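Side-chain contacts in malonyl CoA-acyl carrier protein transacylase (Clostridium perfringens, PDB 3PTW), which probably catalyses transfer of the malonyl group from coenzyme A to acyl carrier protein, the step that supplies malonyl units for fatty acid synthesis: residues Phe6-Gln11 / Ala72-Leu77; Phe61-Ile66 / Leu90-Tyr95; Ile146-Pro151 / Met179-Glu184; Ser195-Phe198 / Met202-Pro205. All coordinates share one frame; numbering follows the deposited sequence.

Interaction 1 of 4, residues Phe6-Gln11 / Ala72-Leu77; sequences FLFAGQ and AILTAL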
loop_
_atom_site.group_PDB
_atom_site.type_symbol
_atom_site.label_atom_id
_atom_site.label_comp_id
_atom_site.label_asym_id
_atom_site.label_seq_id
_atom_site.Cartn_x
_atom_site.Cartn_y
_atom_site.Cartn_z
ATOM N N PHE A 6 -7.702 10.010 -0.368
ATOM C CA PHE A 6 -7.332 9.071 0.714
ATOM C C PHE A 6 -6.140 8.203 0.293
ATOM O O PHE A 6 -6.084 7.717 -0.841
ATOM C CB PHE A 6 -8.493 8.138 1.087
ATOM C CG PHE A 6 -9.597 8.784 1.902
ATOM C CD1 PHE A 6 -9.411 9.988 2.557
ATOM C CD2 PHE A 6 -10.817 8.132 2.049
ATOM C CE1 PHE A 6 -10.445 10.559 3.320
ATOM C CE2 PHE A 6 -11.856 8.690 2.817
ATOM C CZ PHE A 6 -11.665 9.897 3.448
ATOM N N LEU A 7 -5.205 8.006 1.213
ATOM C CA LEU A 7 -4.069 7.118 0.977
ATOM C C LEU A 7 -4.100 6.070 2.075
ATOM O O LEU A 7 -4.198 6.404 3.262
ATOM C CB LEU A 7 -2.734 7.881 1.017
ATOM C CG LEU A 7 -2.540 9.079 0.080
ATOM C CD1 LEU A 7 -1.237 9.780 0.388
ATOM C CD2 LEU A 7 -2.621 8.704 -1.395
ATOM N N PHE A 8 -4.046 4.808 1.689
ATOM C CA PHE A 8 -4.130 3.748 2.691
ATOM C C PHE A 8 -2.788 3.094 2.910
ATOM O O PHE A 8 -2.123 2.689 1.945
ATOM C CB PHE A 8 -5.204 2.731 2.315
ATOM C CG PHE A 8 -6.580 3.331 2.240
ATOM C CD1 PHE A 8 -7.314 3.566 3.412
ATOM C CD2 PHE A 8 -7.125 3.697 1.010
ATOM C CE1 PHE A 8 -8.570 4.140 3.361
ATOM C CE2 PHE A 8 -8.394 4.281 0.939
ATOM C CZ PHE A 8 -9.123 4.505 2.121
ATOM N N ALA A 9 -2.409 3.001 4.186
ATOM C CA ALA A 9 -1.133 2.408 4.620
ATOM C C ALA A 9 -0.958 0.975 4.169
ATOM O O ALA A 9 -1.943 0.255 3.957
ATOM C CB ALA A 9 -1.013 2.479 6.119
ATOM N N GLY A 10 0.297 0.549 4.055
ATOM C CA GLY A 10 0.609 -0.787 3.563
ATOM C C GLY A 10 1.669 -1.517 4.362
ATOM O O GLY A 10 1.989 -1.144 5.509
ATOM N N GLN A 11 2.219 -2.565 3.751
ATOM C CA GLN A 11 3.166 -3.435 4.443
ATOM C C GLN A 11 4.400 -2.619 4.830
ATOM O O GLN A 11 4.867 -1.793 4.049
ATOM C CB GLN A 11 3.510 -4.662 3.572
ATOM C CG GLN A 11 4.490 -5.650 4.211
ATOM C CD GLN A 11 4.402 -7.061 3.632
ATOM O OE1 GLN A 11 3.316 -7.633 3.495
ATOM N NE2 GLN A 11 5.556 -7.639 3.318
ATOM N N ALA A 72 -10.979 0.105 10.203
ATOM C CA ALA A 72 -11.406 0.607 11.509
ATOM C C ALA A 72 -11.242 2.127 11.622
ATOM O O ALA A 72 -12.111 2.794 12.148
ATOM C CB ALA A 72 -10.629 -0.099 12.622
ATOM N N ILE A 73 -10.130 2.656 11.109
ATOM C CA ILE A 73 -9.883 4.101 11.081
ATOM C C ILE A 73 -10.778 4.831 10.069
ATOM O O ILE A 73 -11.394 5.861 10.383
ATOM C CB ILE A 73 -8.388 4.411 10.791
ATOM C CG1 ILE A 73 -7.513 3.906 11.948
ATOM C CG2 ILE A 73 -8.170 5.929 10.553
ATOM C CD1 ILE A 73 -6.016 3.835 11.626
ATOM N N LEU A 74 -10.844 4.290 8.854
ATOM C CA LEU A 74 -11.701 4.837 7.812
ATOM C C LEU A 74 -13.172 4.978 8.249
ATOM O O LEU A 74 -13.821 5.993 7.950
ATOM C CB LEU A 74 -11.624 3.956 6.568
ATOM C CG LEU A 74 -12.636 4.248 5.448
ATOM C CD1 LEU A 74 -12.424 5.648 4.864
ATOM C CD2 LEU A 74 -12.545 3.176 4.366
ATOM N N THR A 75 -13.701 3.944 8.917
ATOM C CA THR A 75 -15.110 3.923 9.329
ATOM C C THR A 75 -15.412 5.068 10.289
ATOM O O THR A 75 -16.454 5.709 10.179
ATOM C CB THR A 75 -15.518 2.567 10.014
ATOM O OG1 THR A 75 -15.004 1.463 9.264
ATOM C CG2 THR A 75 -17.023 2.426 10.074
ATOM N N ALA A 76 -14.503 5.309 11.231
ATOM C CA ALA A 76 -14.640 6.398 12.204
ATOM C C ALA A 76 -14.497 7.751 11.527
ATOM O O ALA A 76 -15.242 8.683 11.823
ATOM C CB ALA A 76 -13.617 6.249 13.309
ATOM N N LEU A 77 -13.538 7.860 10.614
ATOM C CA LEU A 77 -13.430 9.056 9.773
ATOM C C LEU A 77 -14.752 9.327 9.046
ATOM O O LEU A 77 -15.219 10.467 8.992
ATOM C CB LEU A 77 -12.278 8.919 8.777
ATOM C CG LEU A 77 -10.964 9.685 8.981
ATOM C CD1 LEU A 77 -10.747 10.218 10.388
ATOM C CD2 LEU A 77 -9.756 8.851 8.535
#

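Interaction 2 of 4, residues Phe61-Ile66 / Leu90-Tyr95; sequences FTQPAI and LSLGEY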
loop_
_atom_site.group_PDB
_atom_site.type_symbol
_atom_site.label_atom_id
_atom_site.label_comp_id
_atom_site.label_asym_id
_atom_site.label_seq_id
_atom_site.Cartn_x
_atom_site.Cartn_y
_atom_site.Cartn_z
ATOM N N PHE A 61 0.104 -12.630 7.689
ATOM C CA PHE A 61 -0.646 -12.027 8.780
ATOM C C PHE A 61 -0.624 -10.493 8.794
ATOM O O PHE A 61 -1.617 -9.874 9.170
ATOM C CB PHE A 61 -0.193 -12.616 10.116
ATOM C CG PHE A 61 -0.636 -14.032 10.311
ATOM C CD1 PHE A 61 -1.845 -14.307 10.946
ATOM C CD2 PHE A 61 0.128 -15.096 9.823
ATOM C CE1 PHE A 61 -2.281 -15.616 11.110
ATOM C CE2 PHE A 61 -0.304 -16.428 9.987
ATOM C CZ PHE A 61 -1.497 -16.683 10.629
ATOM N N THR A 62 0.495 -9.900 8.384
ATOM C CA THR A 62 0.626 -8.454 8.228
ATOM C C THR A 62 -0.489 -7.853 7.375
ATOM O O THR A 62 -1.043 -6.794 7.717
ATOM C CB THR A 62 1.985 -8.079 7.556
ATOM O OG1 THR A 62 3.053 -8.788 8.184
ATOM C CG2 THR A 62 2.254 -6.581 7.650
ATOM N N GLN A 63 -0.812 -8.530 6.268
ATOM C CA GLN A 63 -1.720 -7.967 5.278
ATOM C C GLN A 63 -3.165 -7.809 5.823
ATOM O O GLN A 63 -3.689 -6.695 5.807
ATOM C CB GLN A 63 -1.617 -8.695 3.915
ATOM C CG GLN A 63 -0.208 -8.603 3.263
ATOM C CD GLN A 63 -0.158 -8.930 1.754
ATOM O OE1 GLN A 63 -1.175 -9.142 1.095
ATOM N NE2 GLN A 63 1.045 -8.980 1.220
ATOM N N PRO A 64 -3.786 -8.887 6.359
ATOM C CA PRO A 64 -5.121 -8.679 6.951
ATOM C C PRO A 64 -5.095 -7.870 8.240
ATOM O O PRO A 64 -6.128 -7.322 8.646
ATOM C CB PRO A 64 -5.608 -10.095 7.246
ATOM C CG PRO A 64 -4.332 -10.921 7.387
ATOM C CD PRO A 64 -3.408 -10.313 6.355
ATOM N N ALA A 65 -3.946 -7.818 8.900
ATOM C CA ALA A 65 -3.808 -6.967 10.078
ATOM C C ALA A 65 -3.933 -5.491 9.691
ATOM O O ALA A 65 -4.738 -4.768 10.269
ATOM C CB ALA A 65 -2.506 -7.244 10.789
ATOM N N ILE A 66 -3.164 -5.064 8.701
ATOM C CA ILE A 66 -3.201 -3.675 8.209
ATOM C C ILE A 66 -4.548 -3.311 7.581
ATOM O O ILE A 66 -5.107 -2.244 7.859
ATOM C CB ILE A 66 -2.029 -3.398 7.236
ATOM C CG1 ILE A 66 -0.716 -3.412 8.020
ATOM C CG2 ILE A 66 -2.224 -2.076 6.462
ATOM C CD1 ILE A 66 0.507 -3.237 7.192
ATOM N N LEU A 90 -0.239 1.770 -1.677
ATOM C CA LEU A 90 1.084 1.415 -2.189
ATOM C C LEU A 90 1.222 -0.073 -1.943
ATOM O O LEU A 90 1.512 -0.502 -0.812
ATOM C CB LEU A 90 2.171 2.227 -1.459
ATOM C CG LEU A 90 3.705 2.159 -1.661
ATOM C CD1 LEU A 90 4.261 0.876 -2.271
ATOM C CD2 LEU A 90 4.223 3.305 -2.419
ATOM N N SER A 91 0.974 -0.846 -3.010
ATOM C CA SER A 91 0.813 -2.302 -2.953
ATOM C C SER A 91 -0.444 -2.690 -2.148
ATOM O O SER A 91 -1.551 -2.664 -2.696
ATOM C CB SER A 91 2.098 -3.015 -2.473
ATOM O OG SER A 91 1.927 -4.425 -2.428
ATOM N N LEU A 92 -0.288 -3.013 -0.865
ATOM C CA LEU A 92 -1.396 -3.549 -0.069
ATOM C C LEU A 92 -2.585 -2.601 0.098
ATOM O O LEU A 92 -3.743 -3.039 0.030
ATOM C CB LEU A 92 -0.920 -4.007 1.314
ATOM C CG LEU A 92 -2.030 -4.447 2.280
ATOM C CD1 LEU A 92 -2.754 -5.705 1.790
ATOM C CD2 LEU A 92 -1.482 -4.653 3.678
ATOM N N GLY A 93 -2.303 -1.319 0.331
ATOM C CA GLY A 93 -3.352 -0.303 0.533
ATOM C C GLY A 93 -4.278 -0.097 -0.667
ATOM O O GLY A 93 -5.332 0.540 -0.536
ATOM N N GLU A 94 -3.903 -0.647 -1.827
ATOM C CA GLU A 94 -4.782 -0.642 -3.001
ATOM C C GLU A 94 -6.051 -1.425 -2.704
ATOM O O GLU A 94 -7.130 -1.077 -3.195
ATOM C CB GLU A 94 -4.085 -1.227 -4.231
ATOM C CG GLU A 94 -4.985 -1.347 -5.480
ATOM C CD GLU A 94 -4.200 -1.220 -6.758
ATOM O OE1 GLU A 94 -3.184 -0.472 -6.765
ATOM O OE2 GLU A 94 -4.596 -1.859 -7.761
ATOM N N TYR A 95 -5.922 -2.459 -1.863
ATOM C CA TYR A 95 -7.093 -3.213 -1.394
ATOM C C TYR A 95 -8.022 -2.374 -0.518
ATOM O O TYR A 95 -9.229 -2.429 -0.696
ATOM C CB TYR A 95 -6.696 -4.533 -0.718
ATOM C CG TYR A 95 -6.229 -5.551 -1.733
ATOM C CD1 TYR A 95 -7.117 -6.472 -2.285
ATOM C CD2 TYR A 95 -4.901 -5.571 -2.174
ATOM C CE1 TYR A 95 -6.701 -7.391 -3.239
ATOM C CE2 TYR A 95 -4.478 -6.492 -3.137
ATOM C CZ TYR A 95 -5.382 -7.397 -3.655
ATOM O OH TYR A 95 -4.985 -8.315 -4.605
#

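Interaction 3 of 4, residues Ile146-Pro151 / Met179-Glu184; sequences IEKSSP and MEFIKE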
loop_
_atom_site.group_PDB
_atom_site.type_symbol
_atom_site.label_atom_id
_atom_site.label_comp_id
_atom_site.label_asym_id
_atom_site.label_seq_id
_atom_site.Cartn_x
_atom_site.Cartn_y
_atom_site.Cartn_z
ATOM N N ILE A 146 19.467 -1.667 -14.562
ATOM C CA ILE A 146 18.752 -2.907 -14.873
ATOM C C ILE A 146 19.386 -3.588 -16.106
ATOM O O ILE A 146 19.665 -4.780 -16.082
ATOM C CB ILE A 146 17.221 -2.660 -15.053
ATOM C CG1 ILE A 146 16.555 -2.468 -13.686
ATOM C CG2 ILE A 146 16.548 -3.813 -15.814
ATOM C CD1 ILE A 146 15.253 -1.702 -13.723
ATOM N N GLU A 147 19.660 -2.803 -17.139
ATOM C CA GLU A 147 20.316 -3.270 -18.359
ATOM C C GLU A 147 21.648 -3.957 -18.073
ATOM O O GLU A 147 21.893 -5.067 -18.543
ATOM C CB GLU A 147 20.506 -2.080 -19.313
ATOM C CG GLU A 147 21.602 -2.224 -20.364
ATOM C CD GLU A 147 21.085 -2.728 -21.698
ATOM O OE1 GLU A 147 21.769 -2.463 -22.721
ATOM O OE2 GLU A 147 20.005 -3.377 -21.739
ATOM N N LYS A 148 22.498 -3.300 -17.292
ATOM C CA LYS A 148 23.823 -3.823 -17.001
ATOM C C LYS A 148 23.781 -5.039 -16.097
ATOM O O LYS A 148 24.685 -5.880 -16.155
ATOM C CB LYS A 148 24.686 -2.753 -16.338
ATOM C CG LYS A 148 25.169 -1.666 -17.259
ATOM C CD LYS A 148 25.756 -0.544 -16.427
ATOM C CE LYS A 148 26.754 0.275 -17.216
ATOM N NZ LYS A 148 27.387 1.258 -16.309
ATOM N N SER A 149 22.740 -5.129 -15.267
ATOM C CA SER A 149 22.669 -6.149 -14.218
ATOM C C SER A 149 21.953 -7.419 -14.667
ATOM O O SER A 149 22.113 -8.462 -14.045
ATOM C CB SER A 149 21.987 -5.598 -12.951
ATOM O OG SER A 149 22.607 -4.412 -12.483
ATOM N N SER A 150 21.179 -7.331 -15.751
ATOM C CA SER A 150 20.331 -8.448 -16.187
ATOM C C SER A 150 21.062 -9.713 -16.673
ATOM O O SER A 150 20.508 -10.799 -16.571
ATOM C CB SER A 150 19.296 -7.980 -17.211
ATOM O OG SER A 150 18.241 -7.299 -16.550
ATOM N N PRO A 151 22.303 -9.584 -17.187
ATOM C CA PRO A 151 23.046 -10.818 -17.482
ATOM C C PRO A 151 23.406 -11.642 -16.233
ATOM O O PRO A 151 23.804 -12.793 -16.358
ATOM C CB PRO A 151 24.327 -10.314 -18.166
ATOM C CG PRO A 151 23.983 -8.946 -18.678
ATOM C CD PRO A 151 23.008 -8.386 -17.676
ATOM N N MET A 179 23.779 -3.023 -7.222
ATOM C CA MET A 179 24.296 -2.165 -6.151
ATOM C C MET A 179 25.689 -1.622 -6.474
ATOM O O MET A 179 25.939 -0.429 -6.280
ATOM C CB MET A 179 24.312 -2.922 -4.820
ATOM C CG MET A 179 22.924 -3.207 -4.224
ATOM S SD MET A 179 23.035 -4.232 -2.729
ATOM C CE MET A 179 24.025 -3.137 -1.681
ATOM N N GLU A 180 26.580 -2.495 -6.964
ATOM C CA GLU A 180 27.896 -2.089 -7.480
ATOM C C GLU A 180 27.744 -1.028 -8.566
ATOM O O GLU A 180 28.347 0.034 -8.468
ATOM C CB GLU A 180 28.692 -3.280 -8.055
ATOM C CG GLU A 180 29.304 -4.238 -7.035
ATOM C CD GLU A 180 30.084 -5.385 -7.688
ATOM O OE1 GLU A 180 30.149 -6.483 -7.085
ATOM O OE2 GLU A 180 30.628 -5.203 -8.799
ATOM N N PHE A 181 26.936 -1.318 -9.589
ATOM C CA PHE A 181 26.717 -0.386 -10.704
ATOM C C PHE A 181 26.115 0.957 -10.260
ATOM O O PHE A 181 26.499 2.017 -10.777
ATOM C CB PHE A 181 25.851 -1.014 -11.814
ATOM C CG PHE A 181 26.505 -2.165 -12.535
ATOM C CD1 PHE A 181 25.824 -3.363 -12.707
ATOM C CD2 PHE A 181 27.801 -2.056 -13.045
ATOM C CE1 PHE A 181 26.419 -4.448 -13.373
ATOM C CE2 PHE A 181 28.413 -3.134 -13.717
ATOM C CZ PHE A 181 27.715 -4.333 -13.878
ATOM N N ILE A 182 25.191 0.914 -9.302
ATOM C CA ILE A 182 24.580 2.142 -8.773
ATOM C C ILE A 182 25.642 3.055 -8.140
ATOM O O ILE A 182 25.669 4.266 -8.401
ATOM C CB ILE A 182 23.404 1.828 -7.801
ATOM C CG1 ILE A 182 22.194 1.356 -8.600
ATOM C CG2 ILE A 182 22.995 3.047 -6.977
ATOM C CD1 ILE A 182 21.270 0.453 -7.842
ATOM N N LYS A 183 26.530 2.466 -7.338
ATOM C CA LYS A 183 27.638 3.211 -6.722
ATOM C C LYS A 183 28.490 3.944 -7.752
ATOM O O LYS A 183 28.716 5.148 -7.645
ATOM C CB LYS A 183 28.520 2.284 -5.873
ATOM C CG LYS A 183 28.539 2.618 -4.392
ATOM C CD LYS A 183 29.552 3.727 -4.063
ATOM C CE LYS A 183 30.888 3.158 -3.580
ATOM N NZ LYS A 183 31.658 2.455 -4.652
ATOM N N GLU A 184 28.926 3.209 -8.766
ATOM C CA GLU A 184 29.847 3.719 -9.780
ATOM C C GLU A 184 29.335 4.954 -10.512
ATOM O O GLU A 184 30.116 5.667 -11.141
ATOM C CB GLU A 184 30.131 2.630 -10.804
ATOM C CG GLU A 184 30.655 1.343 -10.207
ATOM C CD GLU A 184 30.970 0.308 -11.260
ATOM O OE1 GLU A 184 30.337 0.331 -12.337
ATOM O OE2 GLU A 184 31.855 -0.531 -11.007
#

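Interaction 4 of 4, residues Ser195-Phe198 / Met202-Pro205; sequences SAPF and MLQP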
loop_
_atom_site.group_PDB
_atom_site.type_symbol
_atom_site.label_atom_id
_atom_site.label_comp_id
_atom_site.label_asym_id
_atom_site.label_seq_id
_atom_site.Cartn_x
_atom_site.Cartn_y
_atom_site.Cartn_z
ATOM N N SER A 195 13.070 -10.657 2.579
ATOM C CA SER A 195 13.605 -11.852 1.926
ATOM C C SER A 195 12.791 -12.331 0.713
ATOM O O SER A 195 12.986 -13.456 0.243
ATOM C CB SER A 195 13.816 -12.984 2.945
ATOM O OG SER A 195 12.668 -13.170 3.756
ATOM N N ALA A 196 11.897 -11.480 0.212
ATOM C CA ALA A 196 11.057 -11.829 -0.932
ATOM C C ALA A 196 11.101 -10.747 -2.003
ATOM O O ALA A 196 10.902 -9.582 -1.692
ATOM C CB ALA A 196 9.627 -12.081 -0.490
ATOM N N PRO A 197 11.348 -11.134 -3.268
ATOM C CA PRO A 197 11.454 -10.180 -4.377
ATOM C C PRO A 197 10.097 -9.689 -4.865
ATOM O O PRO A 197 9.685 -10.000 -5.995
ATOM C CB PRO A 197 12.167 -10.983 -5.464
ATOM C CG PRO A 197 11.805 -12.393 -5.199
ATOM C CD PRO A 197 11.585 -12.522 -3.710
ATOM N N PHE A 198 9.405 -8.925 -4.014
ATOM C CA PHE A 198 8.094 -8.414 -4.372
ATOM C C PHE A 198 8.166 -7.571 -5.652
ATOM O O PHE A 198 9.169 -6.907 -5.926
ATOM C CB PHE A 198 7.495 -7.579 -3.232
ATOM C CG PHE A 198 7.090 -8.375 -2.013
ATOM C CD1 PHE A 198 6.902 -9.752 -2.066
ATOM C CD2 PHE A 198 6.843 -7.717 -0.807
ATOM C CE1 PHE A 198 6.521 -10.472 -0.922
ATOM C CE2 PHE A 198 6.445 -8.420 0.333
ATOM C CZ PHE A 198 6.289 -9.803 0.277
ATOM N N MET A 202 9.491 -12.723 -10.696
ATOM C CA MET A 202 9.708 -13.909 -9.858
ATOM C C MET A 202 8.490 -14.269 -9.028
ATOM O O MET A 202 8.396 -15.385 -8.521
ATOM C CB MET A 202 10.921 -13.724 -8.942
ATOM C CG MET A 202 12.243 -13.676 -9.685
ATOM S SD MET A 202 13.595 -13.199 -8.605
ATOM C CE MET A 202 13.924 -14.766 -7.778
ATOM N N LEU A 203 7.563 -13.322 -8.873
ATOM C CA LEU A 203 6.330 -13.592 -8.146
ATOM C C LEU A 203 5.217 -14.086 -9.047
ATOM O O LEU A 203 4.058 -14.093 -8.653
ATOM C CB LEU A 203 5.877 -12.375 -7.330
ATOM C CG LEU A 203 6.068 -12.530 -5.821
ATOM C CD1 LEU A 203 7.545 -12.668 -5.467
ATOM C CD2 LEU A 203 5.428 -11.362 -5.059
ATOM N N GLN A 204 5.572 -14.495 -10.261
ATOM C CA GLN A 204 4.617 -15.089 -11.198
ATOM C C GLN A 204 3.762 -16.189 -10.536
ATOM O O GLN A 204 2.558 -16.218 -10.758
ATOM C CB GLN A 204 5.345 -15.607 -12.455
ATOM C CG GLN A 204 4.468 -16.300 -13.505
ATOM C CD GLN A 204 3.407 -15.379 -14.113
ATOM O OE1 GLN A 204 3.612 -14.167 -14.251
ATOM N NE2 GLN A 204 2.268 -15.958 -14.473
ATOM N N PRO A 205 4.366 -17.076 -9.706
ATOM C CA PRO A 205 3.545 -18.139 -9.091
ATOM C C PRO A 205 2.515 -17.627 -8.081
ATOM O O PRO A 205 1.440 -18.221 -7.945
ATOM C CB PRO A 205 4.582 -19.028 -8.391
ATOM C CG PRO A 205 5.884 -18.730 -9.096
ATOM C CD PRO A 205 5.797 -17.265 -9.389
#

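Interaction 1 of 4, residues Phe6-Gln11 / Ala72-Leu77
Leu74, on helix 59-79, sets one methyl against each of two phenylalanine rings, Phe6 and Phe8, that lie on the same side of strand 4-8. The contact is wholly apolar, without a hydrogen bond between the two segments, and all three side chains are buried. The closer pairing is with Phe6: Leu74 CD1 comes to 3.7 Å from Phe6 CE2 and 4.1 Å from Phe6 CD2, so the methyl rests obliquely by the CD2–CE2 bond. The two side chains cross at about a right angle. Leu74 CG stands anti to the backbone N: chi1 (170°) carries CG off the helix, and chi2 (63°) then turns one methyl to each ring. The second methyl makes a looser contact, with Leu74 CD2 4.2 Å from Phe8 CE1. The alpha carbons of Phe8 and Leu74 are 9.2 Å apart, a gap bridged by side chains alone.

This joins the mixed, mostly parallel sheet of the α/β-hydrolase-like part of the acyltransferase to a helix packed against it. Strand 4-8 runs between strands 86-89 and 269-273, and Ile273 of the latter touches both phenylalanines. Helix 93-100 borders the cluster as well: Phe8 meets Ser96 and Ala97, while His100 touches Leu74 and its ring meets that of Phe6. Behind helix 59-79 lies helix 27-40, packed against Ala72, Thr75 and Ala76.

Interaction 2 of 4, residues Phe61-Ile66 / Leu90-Tyr95
Leu92, beside helix 93-100, reaches across to helix 59-79, where its two methyls lie against Gln63 and Ile66, one helical turn apart. Chi1 near 180° (174°) swings CG away from the backbone nitrogen, and with chi2 at 65° the leucine extends across the gap and spreads its branches over different neighbours. Leu92 CD1 lies against the side chain of Gln63, 3.8 Å from Gln63 CB, and the same methyl is 3.8 Å from Gln63 OE1. Leu92 CD2 sits closer to the helix backbone, 3.7 Å from Gln63 O, and touches Ile66 as well, at 3.8 Å from Ile66 CB. Ile66 offers this methyl its branch point and CG2 (3.9 Å from Leu92 CD2).

Gln63 runs extended beyond CG; its aliphatic part slants across the leucine, and the amide reaches on to polar partners. OE1 accepts a hydrogen bond from Arg116 NH1, and NE2 makes a weak one to Gln11 OE1. The helix is kinked at Pro64, whose nitrogen has no hydrogen to give to the preceding turn.

Ser91, next to Leu92, has a strained backbone with a positive phi. Together with Gly89 and Gly93 it fits the GxSxG nucleophile elbow, consistent with the nucleophilic serine of this family. Its OG is hydrogen-bonded to Arg116 NH2, so Arg116 joins the serine to Gln63. Chemically, then, the contact is apolar packing with a polar border: buried methyls of the residue after the probable nucleophile pack on helix 59-79, and one guanidinium bonds both the amide and the hydroxyl.

Interaction 3 of 4, residues Ile146-Pro151 / Met179-Glu184
Lys148 and Phe181 mark the closest approach of the two backbones, with alpha carbons 7.7 Å apart, near the C-terminal ends of helices 139-149 and 172-184. These are the two helices of a ferredoxin-like βαββαβ subdomain, and they pack together against its four-stranded antiparallel sheet.

The side-chain contact centres on the Phe181 ring. Lys148 CB sits over one face in a CH-pi contact, 4.0 Å from the ring centroid and 19° off the normal, displaced toward the CD1–CE1 side. The backbone of the same residue adds to this: Lys148 O is 3.6 Å from Phe181 CE1. Beyond CG the lysine runs on extended, and its ammonium makes a weak, long ion pair with Glu144; Lys148 NZ is 5.0 Å from Glu184 OE1, too far for a contact, though the opposite charges may attract weakly. Phe181 also touches Ile145, one turn earlier on the facing helix, and Ser149 rests on Val155 of strand 155-162.

Ser149 approaches the ring differently, near its plane. With OG anti to the carbonyl carbon (chi1 -54°), the hydroxyl is hydrogen-bonded to Ile145 O and reaches the ring edge, where Ser149 OG lies 3.4 Å from Phe181 CD1.

Interaction 4 of 4, residues Ser195-Phe198 / Met202-Pro205
The chain turns sharply at Pro197, the centre of an inverse gamma turn closed by a 2.8 Å hydrogen bond from Phe198 N to Ala196 O, and comes back so that the alpha carbons of Phe198 and Leu203 are 6.6 Å apart.

Met202 crosses the Pro197 ring at about a right angle. Its sulfur is the nearest side-chain atom, with Met202 SD 3.9 Å from Pro197 CG, and a bend at chi3 (80°) keeps the terminal methyl on the proline too, Met202 CE lying 4.1 Å from Pro197 CG. Leu203, at the N-cap position of helix 204-214, divides its methyls between Pro197 and Phe198. Leu203 CD1 packs on the turn itself, 3.5 Å from Pro197 O, whereas Leu203 CD2 meets the Phe198 ring obliquely, 3.7 Å from Phe198 CD1. The side chains meet through apolar groups and the thioether sulfur, one methyl also lying against a carbonyl oxygen; no hydrogen bond joins the two segments.

The loop thus folds onto the start of the helix that follows it, and the Phe198 side chain lies near the probable nucleophile elbow without touching it. Met120 of helix 106-122 lies against both Phe198 and Leu203, Val124 just beyond that helix meets Pro197, and Phe198 O is hydrogen-bonded to Ser169 OG on strand 165-169.

From the N terminus, 6-11 leaves the first strand, and interaction 1 closes a long loop when 72-77 returns to it on helix 59-79. Interaction 2 begins within that loop, at 61-66 of the same helix, and closes at 90-95, so the two cross. They also touch, for example where the 9-10 backbone meets Ile66, and so tie helix 59-79 to both the central sheet and the elbow. Interaction 3 follows in series in the ferredoxin-like subdomain, its centre about 31 Å from that of interaction 2. Interaction 4 then closes a short loop leading out of that subdomain; its Phe198 touches Gln11 of interaction 1, bringing the two subdomains together beside the probable active site.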